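Local coordinates for protein condensin complex subunit 3 (Schizosaccharomyces pombe, PDB 5OQR) that serves as a regulatory HEAT-repeat subunit of condensin, the complex required to convert interphase chromatin into condensed, mitotic-like chromosomes, at residues A456-E459 and L460-S464; V466-L469 and F470-I473. All coordinates share one frame; numbering follows the deposited sequence.

Contact 1: residues A456-E459 and L460-S464; sequences AFNE and LRCLS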
# COMPACT_ATOMS: atom_id res chain seq x y z
N ALA A 456 -42.23 3.73 -11.47
CA ALA A 456 -40.84 3.47 -11.84
C ALA A 456 -39.90 4.32 -10.99
O ALA A 456 -39.42 3.87 -9.95
CB ALA A 456 -40.62 3.74 -13.32
N PHE A 457 -39.64 5.56 -11.42
CA PHE A 457 -38.82 6.47 -10.63
C PHE A 457 -39.37 6.61 -9.22
O PHE A 457 -38.61 6.67 -8.25
CB PHE A 457 -38.75 7.83 -11.31
CG PHE A 457 -37.85 7.87 -12.51
CD1 PHE A 457 -36.48 7.85 -12.37
CD2 PHE A 457 -38.39 7.94 -13.79
CE1 PHE A 457 -35.65 7.88 -13.47
CE2 PHE A 457 -37.57 7.98 -14.90
CZ PHE A 457 -36.19 7.95 -14.74
N ASN A 458 -40.69 6.68 -9.09
CA ASN A 458 -41.30 6.86 -7.78
C ASN A 458 -41.07 5.64 -6.90
O ASN A 458 -40.67 5.76 -5.74
CB ASN A 458 -42.80 7.13 -7.93
CG ASN A 458 -43.52 7.20 -6.60
OD1 ASN A 458 -44.24 6.27 -6.23
ND2 ASN A 458 -43.32 8.29 -5.87
N GLU A 459 -41.30 4.44 -7.44
CA GLU A 459 -41.15 3.23 -6.64
C GLU A 459 -39.69 3.02 -6.24
O GLU A 459 -39.41 2.61 -5.11
CB GLU A 459 -41.67 2.02 -7.42
CG GLU A 459 -41.98 0.82 -6.54
CD GLU A 459 -42.67 -0.29 -7.30
OE1 GLU A 459 -42.85 -0.15 -8.52
OE2 GLU A 459 -43.04 -1.30 -6.67
N LEU A 460 -38.75 3.29 -7.15
CA LEU A 460 -37.34 3.15 -6.81
C LEU A 460 -36.93 4.11 -5.71
O LEU A 460 -36.07 3.78 -4.88
CB LEU A 460 -36.48 3.35 -8.05
CG LEU A 460 -36.43 2.19 -9.03
CD1 LEU A 460 -35.71 2.60 -10.30
CD2 LEU A 460 -35.75 0.97 -8.41
N ARG A 461 -37.50 5.31 -5.68
CA ARG A 461 -37.21 6.24 -4.59
C ARG A 461 -37.79 5.72 -3.28
O ARG A 461 -37.16 5.86 -2.23
CB ARG A 461 -37.76 7.63 -4.90
CG ARG A 461 -37.26 8.70 -3.95
CD ARG A 461 -38.07 9.98 -4.06
NE ARG A 461 -38.42 10.28 -5.45
CZ ARG A 461 -37.55 10.72 -6.35
NH1 ARG A 461 -37.96 10.96 -7.59
NH2 ARG A 461 -36.28 10.90 -6.03
N CYS A 462 -38.98 5.14 -3.33
CA CYS A 462 -39.58 4.58 -2.12
C CYS A 462 -38.71 3.46 -1.56
O CYS A 462 -38.35 3.47 -0.38
CB CYS A 462 -40.99 4.07 -2.42
SG CYS A 462 -42.20 5.37 -2.70
N LEU A 463 -38.35 2.50 -2.41
CA LEU A 463 -37.50 1.40 -1.97
C LEU A 463 -36.17 1.91 -1.44
O LEU A 463 -35.61 1.32 -0.50
CB LEU A 463 -37.28 0.42 -3.11
CG LEU A 463 -38.51 -0.36 -3.59
CD1 LEU A 463 -38.20 -1.13 -4.85
CD2 LEU A 463 -39.01 -1.29 -2.50
N SER A 464 -35.64 2.98 -2.02
CA SER A 464 -34.43 3.58 -1.48
C SER A 464 -34.66 4.12 -0.07
O SER A 464 -33.74 4.09 0.76
CB SER A 464 -33.94 4.70 -2.40
OG SER A 464 -33.60 4.18 -3.67

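Contact 2: residues V466-L469 and F470-I473; sequences VQCL and FENI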
# COMPACT_ATOMS: atom_id res chain seq x y z
N VAL A 466 -36.95 2.75 1.97
CA VAL A 466 -37.07 1.52 2.74
C VAL A 466 -35.69 0.96 3.04
O VAL A 466 -35.41 0.52 4.16
CB VAL A 466 -37.93 0.50 1.97
CG1 VAL A 466 -38.14 -0.75 2.81
CG2 VAL A 466 -39.26 1.10 1.58
N GLN A 467 -34.80 0.97 2.05
CA GLN A 467 -33.46 0.46 2.24
C GLN A 467 -32.74 1.20 3.35
O GLN A 467 -32.13 0.58 4.23
CB GLN A 467 -32.68 0.56 0.92
CG GLN A 467 -31.35 -0.15 0.91
CD GLN A 467 -30.65 -0.02 -0.42
OE1 GLN A 467 -31.21 0.48 -1.38
NE2 GLN A 467 -29.40 -0.47 -0.47
N CYS A 468 -32.80 2.53 3.34
CA CYS A 468 -32.12 3.31 4.37
C CYS A 468 -32.79 3.15 5.73
O CYS A 468 -32.14 3.33 6.76
CB CYS A 468 -32.10 4.79 3.97
SG CYS A 468 -31.02 5.17 2.59
N LEU A 469 -34.08 2.83 5.75
CA LEU A 469 -34.77 2.63 7.02
C LEU A 469 -34.17 1.46 7.78
O LEU A 469 -33.74 1.60 8.93
CB LEU A 469 -36.27 2.40 6.76
CG LEU A 469 -37.09 1.85 7.93
CD1 LEU A 469 -36.98 2.73 9.16
CD2 LEU A 469 -38.54 1.68 7.52
N PHE A 470 -34.11 0.29 7.15
CA PHE A 470 -33.59 -0.90 7.80
C PHE A 470 -32.07 -0.90 7.91
O PHE A 470 -31.51 -1.76 8.59
CB PHE A 470 -34.06 -2.14 7.05
CG PHE A 470 -35.55 -2.34 7.11
CD1 PHE A 470 -36.16 -2.70 8.29
CD2 PHE A 470 -36.34 -2.15 5.99
CE1 PHE A 470 -37.52 -2.87 8.36
CE2 PHE A 470 -37.70 -2.32 6.05
CZ PHE A 470 -38.30 -2.68 7.24
N GLU A 471 -31.39 0.05 7.26
CA GLU A 471 -29.97 0.24 7.48
C GLU A 471 -29.67 0.95 8.79
O GLU A 471 -28.54 0.86 9.28
CB GLU A 471 -29.36 1.05 6.33
CG GLU A 471 -28.63 0.22 5.30
CD GLU A 471 -28.22 1.03 4.08
OE1 GLU A 471 -28.24 2.27 4.17
OE2 GLU A 471 -27.88 0.42 3.04
N ASN A 472 -30.65 1.65 9.37
CA ASN A 472 -30.42 2.51 10.52
C ASN A 472 -31.10 2.01 11.79
O ASN A 472 -31.19 2.77 12.77
CB ASN A 472 -30.90 3.93 10.21
CG ASN A 472 -29.89 4.71 9.40
OD1 ASN A 472 -29.97 4.77 8.17
ND2 ASN A 472 -28.92 5.31 10.08
N ILE A 473 -31.57 0.77 11.82
CA ILE A 473 -32.09 0.16 13.03
C ILE A 473 -31.35 -1.14 13.27
O ILE A 473 -30.78 -1.74 12.36
CB ILE A 473 -33.61 -0.08 12.97
CG1 ILE A 473 -33.99 -0.89 11.73
CG2 ILE A 473 -34.35 1.25 12.96
CD1 ILE A 473 -35.39 -1.44 11.77

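Contact 1: residues A456-E459 and L460-S464
Leu-460 N donates to Ala-456 O at 2.9 Å and with an N-H...O angle of 169°, an i to i+4 bond of helix 457-471 in this HEAT-repeat solenoid. Three further bonds of the same spacing follow in order, and they define the helical turns here. The Leu-460 side chain leaves with CG anti to its own carbonyl carbon, which keeps CB and CG beside the oxygen of Ala-456. Arg-461 N reaches Phe-457 O at 3.1 Å. Its side chain first runs with CG anti to the backbone N (chi1 -169°), and the bend at chi3 then brings the guanidinium back over the preceding turn: it lays one face over that same Phe-457 oxygen, NH1 standing 4.4 Å from Phe-457 O. Cys-462 N bonds to Asn-458 O at 3.0 Å. Its SG projects outward from the helix, leaning somewhat backward, on the side where the Asn-458 amide projects; that amide is fixed from outside, ND2 donating to Val-430 O of helix 416-434. Cys-462 is buried against the same helix and against Leu-490 of helix 480-495. Leu-463 N completes the series on Glu-459 O at 2.9 Å in a nearly linear bond. Leu-463 CG sits 3.5 Å from Glu-459 O, while the leucine side chain packs on Ile-502 and Leu-490, joining this helix to the two that follow it in the chain. With Ser-464 the pattern doubles: its N and its OG, the latter also bonded to Lys-505 NZ, both donate to Leu-460 O from opposite faces of that carbonyl, N at 3.0 Å and OG at 2.8 Å.

Contact 2: residues V466-L469 and F470-I473
Phe-470 N points almost straight at Val-466 O, 3.3 Å away, and makes a well-formed i to i+4 bond of this helix. The next bond that is not weak has a shorter span: Asn-472 N donates to Leu-469 O at 3.1 Å, from above the carbonyl plane (58° out of it). Between the two, Glu-471 N makes two weak hydrogen bonds, to Gln-467 O at 3.2 Å and to Cys-468 O at 3.4 Å. This slide from i+4 to i+3 acceptors, followed by extended backbone angles at Ile-473, is consistent with the helical bonding of this HEAT solenoid helix weakening toward Ile-473. Glu-471 and Gln-467 lie alongside each other and point the same way, yet their planes are turned 66° apart and Gln-467 NE2 stays 3.9 Å from Glu-471 OE2, too far for a hydrogen bond. The apolar part forms on another side of the helix. Val-466 places CG1 anti to its backbone N (chi1 -176°), which carries this methyl forward along the helix to meet Phe-470 CE2 at 3.6 Å. Leu-469 comes in over one face of the same ring, its CD2 4.3 Å from Phe-470 CE2. Met-483 and Met-486 of helix 480-495 and Val-513 of helix 500-514 add their side chains to the phenyl group. Replacing this phenylalanine by an alanine would probably leave Val-466 CG1 and Leu-469 CD2 without their shared partner and open a gap toward those two methionines. Farther out, Glu-471 packs on the backbone of another protein chain, and Ile-473 O accepts a hydrogen bond from a basic side chain of that chain.

In the fold
Contacts 1 and 2 lie toward the N-terminal and C-terminal ends of one helix, 457-471, separated in sequence by a single residue and with centres about 14 Å apart. They do not otherwise touch each other. Contact 1 lies farther out, about 38 Å from the chain centre to its own centre, against about 33 Å for contact 2. Helices 416-434, 480-495 and 500-514 pack along both, which sets this helix against its neighbours in the solenoid, whereas helix 399-412 packs on Cys-468 and Asn-472 of contact 2. The second protein chain also meets contact 2 and leaves contact 1 untouched; it is probably the kleisin partner that condensin HEAT subunits bind.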